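Local coordinates for exopolysaccharide biosynthesis protein (Pantoea stewartii subsp. stewartii DC283, PDB 6TGF) that modifies the glycan of the bacterial biofilm, probably by hydrolysing exopolysaccharide, and is built as a bacteriophage tailspike-like parallel beta-helix protein, at residues 70-75 and 129-134; 231-236 and 265-270; 347-352 and 372-377; 560-565 and 641-646. All coordinates share one frame; numbering follows the deposited sequence.

Contact 1: residues 70-75 and 129-134; sequences KLWIGR and AMALED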
loop_
_atom_site.group_PDB
_atom_site.type_symbol
_atom_site.label_atom_id
_atom_site.label_comp_id
_atom_site.label_asym_id
_atom_site.label_seq_id
_atom_site.Cartn_x
_atom_site.Cartn_y
_atom_site.Cartn_z
ATOM N N LYS B 70 -40.181 -36.412 -44.540
ATOM C CA LYS B 70 -41.418 -36.873 -43.855
ATOM C C LYS B 70 -41.243 -36.754 -42.338
ATOM O O LYS B 70 -40.217 -37.237 -41.826
ATOM C CB LYS B 70 -41.726 -38.323 -44.243
ATOM C CG LYS B 70 -41.697 -38.625 -45.737
ATOM C CD LYS B 70 -42.878 -39.442 -46.211
ATOM C CE LYS B 70 -42.586 -40.259 -47.451
ATOM N NZ LYS B 70 -43.786 -41.009 -47.894
ATOM N N LEU B 71 -42.223 -36.148 -41.656
ATOM C CA LEU B 71 -42.243 -35.942 -40.182
ATOM C C LEU B 71 -43.282 -36.879 -39.552
ATOM O O LEU B 71 -44.419 -36.937 -40.064
ATOM C CB LEU B 71 -42.561 -34.471 -39.891
ATOM C CG LEU B 71 -42.686 -34.086 -38.416
ATOM C CD1 LEU B 71 -41.369 -34.284 -37.680
ATOM C CD2 LEU B 71 -43.161 -32.649 -38.272
ATOM N N TRP B 72 -42.889 -37.584 -38.486
ATOM C CA TRP B 72 -43.753 -38.484 -37.672
ATOM C C TRP B 72 -43.844 -37.941 -36.242
ATOM O O TRP B 72 -42.792 -37.586 -35.682
ATOM C CB TRP B 72 -43.199 -39.914 -37.669
ATOM C CG TRP B 72 -43.441 -40.703 -38.919
ATOM C CD1 TRP B 72 -44.531 -41.472 -39.208
ATOM C CD2 TRP B 72 -42.546 -40.842 -40.036
ATOM N NE1 TRP B 72 -44.382 -42.069 -40.431
ATOM C CE2 TRP B 72 -43.173 -41.703 -40.963
ATOM C CE3 TRP B 72 -41.285 -40.320 -40.346
ATOM C CZ2 TRP B 72 -42.584 -42.044 -42.178
ATOM C CZ3 TRP B 72 -40.701 -40.663 -41.546
ATOM C CH2 TRP B 72 -41.343 -41.512 -42.448
ATOM N N ILE B 73 -45.057 -37.886 -35.686
ATOM C CA ILE B 73 -45.330 -37.593 -34.247
ATOM C C ILE B 73 -46.000 -38.836 -33.651
ATOM O O ILE B 73 -47.168 -39.095 -33.995
ATOM C CB ILE B 73 -46.207 -36.334 -34.077
ATOM C CG1 ILE B 73 -45.784 -35.192 -35.007
ATOM C CG2 ILE B 73 -46.242 -35.895 -32.621
ATOM C CD1 ILE B 73 -44.404 -34.641 -34.735
ATOM N N GLY B 74 -45.275 -39.583 -32.813
ATOM C CA GLY B 74 -45.723 -40.877 -32.259
ATOM C C GLY B 74 -45.815 -40.855 -30.744
ATOM O O GLY B 74 -45.424 -39.838 -30.138
ATOM N N ARG B 75 -46.314 -41.948 -30.156
ATOM C CA ARG B 75 -46.465 -42.120 -28.687
ATOM C C ARG B 75 -45.082 -42.082 -28.030
ATOM O O ARG B 75 -44.140 -42.666 -28.603
ATOM C CB ARG B 75 -47.150 -43.449 -28.359
ATOM C CG ARG B 75 -47.571 -43.580 -26.900
ATOM C CD ARG B 75 -47.927 -44.995 -26.491
ATOM N NE ARG B 75 -48.148 -45.869 -27.633
ATOM C CZ ARG B 75 -47.317 -46.823 -28.045
ATOM N NH1 ARG B 75 -46.184 -47.063 -27.406
ATOM N NH2 ARG B 75 -47.634 -47.544 -29.104
ATOM N N ALA B 129 -43.063 -39.158 -29.114
ATOM C CA ALA B 129 -41.905 -39.532 -29.954
ATOM C C ALA B 129 -41.958 -38.699 -31.237
ATOM O O ALA B 129 -43.078 -38.376 -31.680
ATOM C CB ALA B 129 -41.935 -41.007 -30.265
ATOM N N MET B 130 -40.797 -38.363 -31.804
ATOM C CA MET B 130 -40.691 -37.591 -33.069
ATOM C C MET B 130 -39.589 -38.201 -33.942
ATOM O O MET B 130 -38.483 -38.444 -33.420
ATOM C CB MET B 130 -40.379 -36.117 -32.794
ATOM C CG MET B 130 -40.553 -35.227 -34.010
ATOM S SD MET B 130 -39.970 -33.540 -33.714
ATOM C CE MET B 130 -41.438 -32.810 -32.992
ATOM N N ALA B 131 -39.899 -38.437 -35.221
ATOM C CA ALA B 131 -38.986 -39.017 -36.231
ATOM C C ALA B 131 -39.035 -38.171 -37.507
ATOM O O ALA B 131 -40.149 -37.843 -37.959
ATOM C CB ALA B 131 -39.369 -40.451 -36.503
ATOM N N LEU B 132 -37.864 -37.825 -38.049
ATOM C CA LEU B 132 -37.712 -37.092 -39.331
ATOM C C LEU B 132 -36.839 -37.920 -40.279
ATOM O O LEU B 132 -35.709 -38.273 -39.886
ATOM C CB LEU B 132 -37.086 -35.720 -39.059
ATOM C CG LEU B 132 -36.910 -34.813 -40.277
ATOM C CD1 LEU B 132 -38.252 -34.433 -40.882
ATOM C CD2 LEU B 132 -36.126 -33.565 -39.907
ATOM N N GLU B 133 -37.368 -38.232 -41.467
ATOM C CA GLU B 133 -36.617 -38.808 -42.614
ATOM C C GLU B 133 -36.556 -37.764 -43.731
ATOM O O GLU B 133 -37.482 -36.932 -43.807
ATOM C CB GLU B 133 -37.294 -40.073 -43.146
ATOM C CG GLU B 133 -37.211 -41.261 -42.206
ATOM C CD GLU B 133 -37.689 -42.574 -42.803
ATOM O OE1 GLU B 133 -38.413 -42.535 -43.818
ATOM O OE2 GLU B 133 -37.331 -43.636 -42.253
ATOM N N ASP B 134 -35.510 -37.813 -44.561
ATOM C CA ASP B 134 -35.429 -37.052 -45.837
ATOM C C ASP B 134 -36.211 -37.839 -46.897
ATOM O O ASP B 134 -36.665 -38.959 -46.581
ATOM C CB ASP B 134 -33.978 -36.760 -46.238
ATOM C CG ASP B 134 -33.152 -37.977 -46.623
ATOM O OD1 ASP B 134 -33.680 -39.103 -46.536
ATOM O OD2 ASP B 134 -31.981 -37.785 -47.007
#
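Trp-72 meets Ala-131 and Glu-133 on one face of an antiparallel sheet in the Head binding region, where residues 70-74 and 129-134 form the two inner strands of four. The backbone is regular: Lys-70 with Glu-133, Trp-72 with Ala-131 and Gly-74 with Ala-129 are hydrogen-bonded pairs, so what distinguishes this contact lies in the side chains. Trp-72 sets CG opposite its own carbonyl carbon (chi1 -76°), which lays the indole along the sheet towards Glu-133. Its CB packs on Ala-131 CB at 4.0 Å, and Ala-131 O, which accepts the bond from Trp-72 N at 2.8 Å, lies in plane at the ring edge, 3.6 Å from CE3. Beyond it Glu-133 crosses the six-membered end of the indole, CG standing 3.6 Å from Trp-72 CZ3 and the carboxylate turned 83° to the ring; its OE2 is taken up by a salt bridge to Arg-81. The reverse face is apolar. Leu-71 CD1 reaches Met-130 CG at 3.9 Å, while Ile-73 and Met-130 run side by side. A bend at the thioether (chi3 -86°) brings Met-130 CE to 3.9 Å from Ile-73 CD1. Ile-50 and Leu-51 of strand 48-51, in a second sheet, pack against this face, so that the two sheets share an apolar layer. Next to Leu-71, Leu-132 CD1 lies 3.6 Å from Lys-70 O.

Contact 2: residues 231-236 and 265-270; sequences DDYNRL and SDQPIC. With EDO (1,2-ethanediol), chain C.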
loop_
_atom_site.group_PDB
_atom_site.type_symbol
_atom_site.label_atom_id
_atom_site.label_comp_id
_atom_site.label_asym_id
_atom_site.label_seq_id
_atom_site.Cartn_x
_atom_site.Cartn_y
_atom_site.Cartn_z
ATOM N N ASP B 231 -19.787 -21.452 -19.455
ATOM C CA ASP B 231 -18.550 -22.162 -19.033
ATOM C C ASP B 231 -18.035 -21.521 -17.740
ATOM O O ASP B 231 -17.713 -22.272 -16.799
ATOM C CB ASP B 231 -17.490 -22.140 -20.139
ATOM C CG ASP B 231 -17.849 -22.987 -21.349
ATOM O OD1 ASP B 231 -18.545 -24.009 -21.169
ATOM O OD2 ASP B 231 -17.430 -22.618 -22.467
ATOM N N ASP B 232 -17.980 -20.186 -17.703
ATOM C CA ASP B 232 -17.475 -19.380 -16.560
ATOM C C ASP B 232 -18.500 -18.286 -16.239
ATOM O O ASP B 232 -18.615 -17.332 -17.037
ATOM C CB ASP B 232 -16.095 -18.802 -16.885
ATOM C CG ASP B 232 -15.438 -18.049 -15.738
ATOM O OD1 ASP B 232 -15.983 -18.087 -14.618
ATOM O OD2 ASP B 232 -14.381 -17.433 -15.976
ATOM N N TYR B 233 -19.204 -18.418 -15.108
ATOM C CA TYR B 233 -20.254 -17.475 -14.634
ATOM C C TYR B 233 -19.646 -16.093 -14.356
ATOM O O TYR B 233 -20.422 -15.121 -14.249
ATOM C CB TYR B 233 -20.962 -18.018 -13.388
ATOM C CG TYR B 233 -21.972 -19.107 -13.658
ATOM C CD1 TYR B 233 -23.111 -18.855 -14.407
ATOM C CD2 TYR B 233 -21.800 -20.386 -13.157
ATOM C CE1 TYR B 233 -24.045 -19.848 -14.663
ATOM C CE2 TYR B 233 -22.725 -21.390 -13.399
ATOM C CZ TYR B 233 -23.853 -21.120 -14.156
ATOM O OH TYR B 233 -24.770 -22.103 -14.399
ATOM N N ASN B 234 -18.315 -16.005 -14.248
ATOM C CA ASN B 234 -17.579 -14.743 -13.963
ATOM C C ASN B 234 -17.373 -13.929 -15.250
ATOM O O ASN B 234 -16.899 -12.781 -15.133
ATOM C CB ASN B 234 -16.250 -15.012 -13.254
ATOM C CG ASN B 234 -16.434 -15.433 -11.811
ATOM O OD1 ASN B 234 -17.252 -14.860 -11.093
ATOM N ND2 ASN B 234 -15.675 -16.425 -11.376
ATOM N N ARG B 235 -17.717 -14.481 -16.421
ATOM C CA ARG B 235 -17.575 -13.806 -17.743
ATOM C C ARG B 235 -18.926 -13.250 -18.216
ATOM O O ARG B 235 -18.942 -12.588 -19.272
ATOM C CB ARG B 235 -16.985 -14.770 -18.778
ATOM C CG ARG B 235 -15.600 -15.283 -18.414
ATOM C CD ARG B 235 -14.869 -15.953 -19.563
ATOM N NE ARG B 235 -14.368 -14.986 -20.536
ATOM C CZ ARG B 235 -14.842 -14.802 -21.770
ATOM N NH1 ARG B 235 -15.849 -15.528 -22.232
ATOM N NH2 ARG B 235 -14.291 -13.885 -22.548
ATOM N N LEU B 236 -20.013 -13.497 -17.473
ATOM C CA LEU B 236 -21.347 -12.888 -17.734
ATOM C C LEU B 236 -21.256 -11.373 -17.510
ATOM O O LEU B 236 -20.459 -10.947 -16.647
ATOM C CB LEU B 236 -22.401 -13.513 -16.811
ATOM C CG LEU B 236 -22.878 -14.916 -17.182
ATOM C CD1 LEU B 236 -23.743 -15.498 -16.073
ATOM C CD2 LEU B 236 -23.648 -14.913 -18.495
ATOM N N SER B 265 -28.888 -17.521 -7.128
ATOM C CA SER B 265 -27.886 -18.509 -7.612
ATOM C C SER B 265 -26.650 -18.530 -6.700
ATOM O O SER B 265 -25.814 -19.441 -6.872
ATOM C CB SER B 265 -27.509 -18.221 -9.046
ATOM O OG SER B 265 -26.471 -19.081 -9.486
ATOM N N ASP B 266 -26.541 -17.577 -5.767
ATOM C CA ASP B 266 -25.377 -17.409 -4.852
ATOM C C ASP B 266 -24.088 -17.367 -5.684
ATOM O O ASP B 266 -23.156 -18.143 -5.386
ATOM C CB ASP B 266 -25.347 -18.508 -3.783
ATOM C CG ASP B 266 -24.305 -18.298 -2.693
ATOM O OD1 ASP B 266 -23.850 -17.146 -2.519
ATOM O OD2 ASP B 266 -23.952 -19.293 -2.027
ATOM N N GLN B 267 -24.051 -16.499 -6.700
ATOM C CA GLN B 267 -22.856 -16.236 -7.547
ATOM C C GLN B 267 -22.265 -14.885 -7.147
ATOM O O GLN B 267 -22.916 -13.856 -7.304
ATOM C CB GLN B 267 -23.228 -16.277 -9.032
ATOM C CG GLN B 267 -23.102 -17.663 -9.651
ATOM C CD GLN B 267 -21.669 -18.122 -9.779
ATOM O OE1 GLN B 267 -20.727 -17.354 -9.599
ATOM N NE2 GLN B 267 -21.494 -19.394 -10.098
ATOM N N PRO B 268 -21.023 -14.848 -6.611
ATOM C CA PRO B 268 -20.451 -13.612 -6.071
ATOM C C PRO B 268 -20.215 -12.469 -7.077
ATOM O O PRO B 268 -20.092 -11.343 -6.617
ATOM C CB PRO B 268 -19.104 -14.052 -5.472
ATOM C CG PRO B 268 -18.774 -15.355 -6.169
ATOM C CD PRO B 268 -20.114 -15.995 -6.469
ATOM N N ILE B 269 -20.152 -12.754 -8.386
ATOM C CA ILE B 269 -19.891 -11.722 -9.440
ATOM C C ILE B 269 -20.952 -10.620 -9.331
ATOM O O ILE B 269 -20.620 -9.450 -9.607
ATOM C CB ILE B 269 -19.840 -12.312 -10.867
ATOM C CG1 ILE B 269 -19.231 -11.296 -11.842
ATOM C CG2 ILE B 269 -21.211 -12.807 -11.313
ATOM C CD1 ILE B 269 -19.357 -11.644 -13.306
ATOM N N CYS B 270 -22.181 -10.986 -8.960
ATOM C CA CYS B 270 -23.285 -10.035 -8.668
ATOM C C CYS B 270 -23.582 -9.220 -9.939
ATOM O O CYS B 270 -24.076 -9.834 -10.904
ATOM C CB CYS B 270 -22.920 -9.194 -7.449
ATOM S SG CYS B 270 -24.326 -8.332 -6.699
HETATM C C1 EDO C . -19.143 -17.000 -20.762
HETATM O O1 EDO C . -18.474 -18.052 -20.096
HETATM C C2 EDO C . -19.817 -17.441 -22.009
HETATM O O2 EDO C . -20.752 -16.508 -22.520
#
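The carbonyl O of Asp-232 is gripped twice, by Arg-235 N at 3.1 Å and by O1 of a bound 1,2-ethanediol at 3.1 Å, in the loop whose next residues, Tyr-233 and Asn-234, meet Gln-267 and Ile-269. The same diol oxygen accepts a bond from Asp-232 N, so the probable crystallisation additive spans one residue's backbone. Asp-232 OD1 in turn receives Asn-234 N at 3.1 Å, from above the carboxylate plane, which makes an Asx turn and fixes the bend. The facing segment leaves helix 252-265 through a Schellman motif, with Asp-266 at positive phi and Gln-267 N returning to Ser-262 O; it leads to strand 271-272 of the parallel beta-helix. No hydrogen bond joins the two loops, and they meet by packing. Gln-267, bent at chi2 (-69°), lies roughly perpendicular to Tyr-233, its amide turned 42° from the ring and NE2 3.2 Å from Tyr-233 CD2. Ile-269 and Asn-234 run antiparallel alongside each other, with Asn-234 OD1 3.6 Å from Ile-269 CB. The tip of the isoleucine, CD1, lies among backbone carbonyls, 3.3 Å from Asn-234 O and 3.6 Å from Leu-236 O. Val-300 of the second subunit packs on Asn-234.

Contact 3: residues 347-352 and 372-377; sequences LLRNTC and ALSLLD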
loop_
_atom_site.group_PDB
_atom_site.type_symbol
_atom_site.label_atom_id
_atom_site.label_comp_id
_atom_site.label_asym_id
_atom_site.label_seq_id
_atom_site.Cartn_x
_atom_site.Cartn_y
_atom_site.Cartn_z
ATOM N N LEU B 347 -24.241 7.940 -5.936
ATOM C CA LEU B 347 -23.990 6.664 -6.664
ATOM C C LEU B 347 -24.567 5.492 -5.863
ATOM O O LEU B 347 -25.371 4.730 -6.435
ATOM C CB LEU B 347 -22.488 6.484 -6.914
ATOM C CG LEU B 347 -22.079 5.145 -7.532
ATOM C CD1 LEU B 347 -22.856 4.863 -8.810
ATOM C CD2 LEU B 347 -20.583 5.104 -7.803
ATOM N N LEU B 348 -24.160 5.340 -4.598
ATOM C CA LEU B 348 -24.587 4.210 -3.729
ATOM C C LEU B 348 -24.782 4.685 -2.286
ATOM O O LEU B 348 -23.955 5.480 -1.799
ATOM C CB LEU B 348 -23.544 3.089 -3.798
ATOM C CG LEU B 348 -23.887 1.832 -2.995
ATOM C CD1 LEU B 348 -23.579 0.569 -3.785
ATOM C CD2 LEU B 348 -23.171 1.817 -1.652
ATOM N N ARG B 349 -25.846 4.196 -1.641
ATOM C CA ARG B 349 -26.043 4.240 -0.168
ATOM C C ARG B 349 -26.265 2.812 0.340
ATOM O O ARG B 349 -27.117 2.109 -0.237
ATOM C CB ARG B 349 -27.239 5.115 0.221
ATOM C CG ARG B 349 -27.641 4.966 1.681
ATOM C CD ARG B 349 -28.531 6.081 2.190
ATOM N NE ARG B 349 -29.804 6.147 1.486
ATOM C CZ ARG B 349 -30.722 7.093 1.669
ATOM N NH1 ARG B 349 -30.509 8.073 2.535
ATOM N NH2 ARG B 349 -31.845 7.065 0.975
ATOM N N ASN B 350 -25.530 2.417 1.383
ATOM C CA ASN B 350 -25.717 1.136 2.113
ATOM C C ASN B 350 -26.392 1.454 3.453
ATOM O O ASN B 350 -25.823 2.257 4.216
ATOM C CB ASN B 350 -24.389 0.395 2.289
ATOM C CG ASN B 350 -24.553 -1.045 2.730
ATOM O OD1 ASN B 350 -25.663 -1.572 2.770
ATOM N ND2 ASN B 350 -23.448 -1.693 3.061
ATOM N N THR B 351 -27.564 0.862 3.712
ATOM C CA THR B 351 -28.407 1.130 4.911
ATOM C C THR B 351 -28.466 -0.100 5.829
ATOM O O THR B 351 -29.221 -0.046 6.821
ATOM C CB THR B 351 -29.817 1.578 4.504
ATOM O OG1 THR B 351 -30.313 0.685 3.507
ATOM C CG2 THR B 351 -29.849 2.994 3.978
ATOM N N CYS B 352 -27.700 -1.154 5.528
ATOM C CA CYS B 352 -27.596 -2.380 6.365
ATOM C C CYS B 352 -27.051 -2.009 7.741
ATOM O O CYS B 352 -25.918 -1.545 7.849
ATOM C CB CYS B 352 -26.691 -3.426 5.726
ATOM S SG CYS B 352 -26.497 -4.920 6.732
ATOM N N ALA B 372 -22.071 11.115 -2.907
ATOM C CA ALA B 372 -21.475 10.114 -3.825
ATOM C C ALA B 372 -21.519 8.720 -3.185
ATOM O O ALA B 372 -22.050 7.795 -3.825
ATOM C CB ALA B 372 -20.065 10.512 -4.195
ATOM N N LEU B 373 -20.986 8.583 -1.967
ATOM C CA LEU B 373 -20.994 7.322 -1.175
ATOM C C LEU B 373 -21.504 7.617 0.239
ATOM O O LEU B 373 -20.974 8.548 0.874
ATOM C CB LEU B 373 -19.579 6.735 -1.133
ATOM C CG LEU B 373 -19.071 6.120 -2.437
ATOM C CD1 LEU B 373 -17.590 5.780 -2.331
ATOM C CD2 LEU B 373 -19.873 4.881 -2.812
ATOM N N SER B 374 -22.492 6.843 0.701
ATOM C CA SER B 374 -23.107 6.940 2.052
ATOM C C SER B 374 -23.045 5.570 2.740
ATOM O O SER B 374 -23.703 4.636 2.243
ATOM C CB SER B 374 -24.522 7.448 1.961
ATOM O OG SER B 374 -25.108 7.549 3.250
ATOM N N LEU B 375 -22.280 5.465 3.833
ATOM C CA LEU B 375 -22.057 4.207 4.598
ATOM C C LEU B 375 -22.595 4.369 6.026
ATOM O O LEU B 375 -22.660 5.514 6.510
ATOM C CB LEU B 375 -20.559 3.881 4.601
ATOM C CG LEU B 375 -19.883 3.848 3.230
ATOM C CD1 LEU B 375 -18.400 3.548 3.368
ATOM C CD2 LEU B 375 -20.545 2.834 2.309
ATOM N N LEU B 376 -22.960 3.256 6.669
ATOM C CA LEU B 376 -23.570 3.228 8.026
ATOM C C LEU B 376 -22.899 2.142 8.876
ATOM O O LEU B 376 -22.718 1.022 8.367
ATOM C CB LEU B 376 -25.073 2.971 7.881
ATOM C CG LEU B 376 -25.892 3.077 9.167
ATOM C CD1 LEU B 376 -25.838 4.484 9.744
ATOM C CD2 LEU B 376 -27.333 2.660 8.918
ATOM N N ASP B 377 -22.552 2.472 10.125
ATOM C CA ASP B 377 -21.962 1.538 11.122
ATOM C C ASP B 377 -20.809 0.765 10.470
ATOM O O ASP B 377 -20.798 -0.481 10.550
ATOM C CB ASP B 377 -23.028 0.592 11.679
ATOM C CG ASP B 377 -24.163 1.295 12.401
ATOM O OD1 ASP B 377 -23.931 2.396 12.938
ATOM O OD2 ASP B 377 -25.273 0.729 12.422
#
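Leu-348 and Leu-373, Arg-349 and Ser-374 face each other on successive rungs of the parallel beta-helix, where strand 348-350 and strand 373-376 run nearly parallel, their axes 4° apart. Ala-372 O opens the pairing: it takes Leu-347 N at 3.0 Å and, weakly, Leu-348 N. Farther on, Leu-348 O accepts Ser-374 N at 3.2 Å in the carbonyl plane. Ser-374 O then receives Asn-350 N at 3.0 Å, the donor nearly in line with the C=O bond. Past this point the strands drift apart, and Gln-356 fills in: its NE2 serves Asn-350 O and Cys-352 O, and its OE1 takes Leu-376 N. Neighbouring coils satisfy the polar side chains. Arg-349 runs extended to CD, 3.9 Å from Ser-374 OG; the turn at chi3 (62°) then carries the guanidinium back to a salt bridge with Glu-321 on the preceding coil, whereas Ser-374 OG is bonded forward to Gln-397. Asn-350 ND2 is satisfied by Ala-324 O. Inside the coil Leu-348 packs on Ile-329, Leu-373 on Ile-329 and Phe-358, and Leu-375 on Phe-358, the apolar filling of the solenoid. There Leu-348 CB meets Leu-373 CD2 at 4.2 Å.

Contact 4: residues 560-565 and 641-646; sequences EIEVFG and AIMIKS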
loop_
_atom_site.group_PDB
_atom_site.type_symbol
_atom_site.label_atom_id
_atom_site.label_comp_id
_atom_site.label_asym_id
_atom_site.label_seq_id
_atom_site.Cartn_x
_atom_site.Cartn_y
_atom_site.Cartn_z
ATOM N N GLU B 560 18.656 30.337 24.253
ATOM C CA GLU B 560 19.601 29.825 25.280
ATOM C C GLU B 560 20.341 28.615 24.701
ATOM O O GLU B 560 19.707 27.554 24.554
ATOM C CB GLU B 560 18.874 29.459 26.576
ATOM C CG GLU B 560 19.807 28.994 27.681
ATOM C CD GLU B 560 19.114 28.599 28.973
ATOM O OE1 GLU B 560 19.142 29.400 29.925
ATOM O OE2 GLU B 560 18.552 27.487 29.026
ATOM N N ILE B 561 21.625 28.786 24.374
ATOM C CA ILE B 561 22.535 27.700 23.902
ATOM C C ILE B 561 23.227 27.092 25.125
ATOM O O ILE B 561 24.101 27.769 25.708
ATOM C CB ILE B 561 23.555 28.228 22.875
ATOM C CG1 ILE B 561 22.869 28.745 21.607
ATOM C CG2 ILE B 561 24.600 27.168 22.555
ATOM C CD1 ILE B 561 23.736 29.661 20.775
ATOM N N GLU B 562 22.838 25.869 25.496
ATOM C CA GLU B 562 23.489 25.069 26.566
ATOM C C GLU B 562 24.650 24.284 25.948
ATOM O O GLU B 562 24.382 23.397 25.116
ATOM C CB GLU B 562 22.479 24.125 27.220
ATOM C CG GLU B 562 23.088 23.209 28.266
ATOM C CD GLU B 562 22.131 22.181 28.839
ATOM O OE1 GLU B 562 22.577 21.350 29.649
ATOM O OE2 GLU B 562 20.942 22.208 28.467
ATOM N N VAL B 563 25.887 24.615 26.332
ATOM C CA VAL B 563 27.105 23.807 26.026
ATOM C C VAL B 563 27.262 22.782 27.153
ATOM O O VAL B 563 27.925 23.102 28.160
ATOM C CB VAL B 563 28.361 24.685 25.865
ATOM C CG1 VAL B 563 29.595 23.857 25.529
ATOM C CG2 VAL B 563 28.156 25.773 24.822
ATOM N N PHE B 564 26.642 21.609 26.993
ATOM C CA PHE B 564 26.665 20.497 27.978
ATOM C C PHE B 564 27.981 19.727 27.839
ATOM O O PHE B 564 28.429 19.515 26.700
ATOM C CB PHE B 564 25.460 19.575 27.788
ATOM C CG PHE B 564 25.437 18.397 28.726
ATOM C CD1 PHE B 564 25.163 18.577 30.073
ATOM C CD2 PHE B 564 25.709 17.116 28.271
ATOM C CE1 PHE B 564 25.151 17.498 30.943
ATOM C CE2 PHE B 564 25.694 16.038 29.143
ATOM C CZ PHE B 564 25.416 16.231 30.478
ATOM N N GLY B 565 28.553 19.308 28.973
ATOM C CA GLY B 565 29.887 18.682 29.068
ATOM C C GLY B 565 30.828 19.550 29.882
ATOM O O GLY B 565 30.398 20.642 30.299
ATOM N N ALA B 641 28.239 18.841 24.067
ATOM C CA ALA B 641 26.962 18.744 23.321
ATOM C C ALA B 641 26.262 20.108 23.327
ATOM O O ALA B 641 26.056 20.660 24.424
ATOM C CB ALA B 641 26.090 17.672 23.930
ATOM N N ILE B 642 25.922 20.627 22.144
ATOM C CA ILE B 642 25.184 21.915 21.969
ATOM C C ILE B 642 23.684 21.598 21.976
ATOM O O ILE B 642 23.234 20.828 21.105
ATOM C CB ILE B 642 25.625 22.656 20.688
ATOM C CG1 ILE B 642 26.944 23.415 20.872
ATOM C CG2 ILE B 642 24.536 23.602 20.201
ATOM C CD1 ILE B 642 28.034 22.649 21.585
ATOM N N MET B 643 22.951 22.169 22.935
ATOM C CA MET B 643 21.486 21.980 23.108
ATOM C C MET B 643 20.848 23.353 23.342
ATOM O O MET B 643 21.403 24.131 24.139
ATOM C CB MET B 643 21.205 21.032 24.277
ATOM C CG MET B 643 21.841 19.662 24.076
ATOM S SD MET B 643 21.582 18.492 25.432
ATOM C CE MET B 643 22.207 19.447 26.810
ATOM N N ILE B 644 19.746 23.643 22.643
ATOM C CA ILE B 644 19.202 25.022 22.469
ATOM C C ILE B 644 17.724 25.055 22.877
ATOM O O ILE B 644 17.000 24.088 22.573
ATOM C CB ILE B 644 19.415 25.504 21.018
ATOM C CG1 ILE B 644 20.878 25.362 20.588
ATOM C CG2 ILE B 644 18.905 26.928 20.844
ATOM C CD1 ILE B 644 21.151 25.720 19.144
ATOM N N LYS B 645 17.321 26.133 23.556
ATOM C CA LYS B 645 15.909 26.528 23.805
ATOM C C LYS B 645 15.669 27.880 23.127
ATOM O O LYS B 645 16.634 28.662 23.030
ATOM C CB LYS B 645 15.627 26.605 25.308
ATOM C CG LYS B 645 15.686 25.274 26.044
ATOM C CD LYS B 645 15.730 25.418 27.547
ATOM C CE LYS B 645 15.725 24.084 28.262
ATOM N NZ LYS B 645 15.311 24.223 29.677
ATOM N N SER B 646 14.440 28.145 22.672
ATOM C CA SER B 646 14.086 29.355 21.883
ATOM C C SER B 646 12.620 29.743 22.100
ATOM O O SER B 646 11.778 28.835 22.236
ATOM C CB SER B 646 14.378 29.138 20.422
ATOM O OG SER B 646 14.247 30.350 19.695
HETATM O O HOH W 1 17.973 25.015 30.716
#
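In a two-sheet antiparallel beta domain that follows the beta-helix, strand 558-564 pairs with strand 637-646, and the two faces of the pair differ in chemistry. Glu-560 with Lys-645, Glu-562 with Met-643 and Phe-564 with Ala-641 form hydrogen-bonded pairs; Glu-560 N to Lys-645 O, at 2.9 Å, is close to straight at 172°. Between them Ile-561, Val-563, Ile-642 and Ile-644 share the apolar face, where Ile-561 and Ile-642 touch Leu-547 of the other sheet. Ile-561 and Ile-644 lie side by side, CG1 to CG1 4.1 Å, and Val-563 CG1 meets Ile-642 CD1 at 4.4 Å. The reverse face, turned to the neighbouring subunits, mixes charged residues with Met-643, Phe-564 and Ala-641. Met-643 bends at chi3 (-55°), which folds CE over to Glu-562 CD and Phe-564 CB. Glu-560 and Lys-645 run side by side, but their charged atoms do not touch; one water bridges them, donating to Glu-560 OE2 at 3.0 Å and accepting from Lys-645 NZ at 3.0 Å. Their direct partners lie across the subunit boundary: Glu-560 OE2 pairs with Arg-590 of the second subunit, Lys-645 NZ with Glu-562 of that second subunit, and Glu-562 OE2 with Lys-645 of the third, while Glu-562 OE1 holds Arg-590 of its own chain. Such an intersubunit salt-bridge network, probably repeated round the three chains, links the sheets of a trimeric, tailspike-like assembly.

The four contacts follow one another along an elongated chain, from contact 1 near the amino-terminal end to contact 4, the two centres about 109 Å apart. All are largely buried, but contact 1 is more open, at Lys-70 and Trp-72, whereas almost all of contact 4 is buried. Both are antiparallel pairs with an apolar face against a second sheet; contact 1 keeps its opposite face within its own chain, while contact 4 commits it to two other subunits. Contact 3 is the parallel version, with polar groups satisfied by adjacent coils. Contact 2, its nearest atoms about 9 Å from those of contact 3, lacks strands and cross-segment hydrogen bonds, joins loops where the beta-helix begins, and packs lightly on neighbouring subunits.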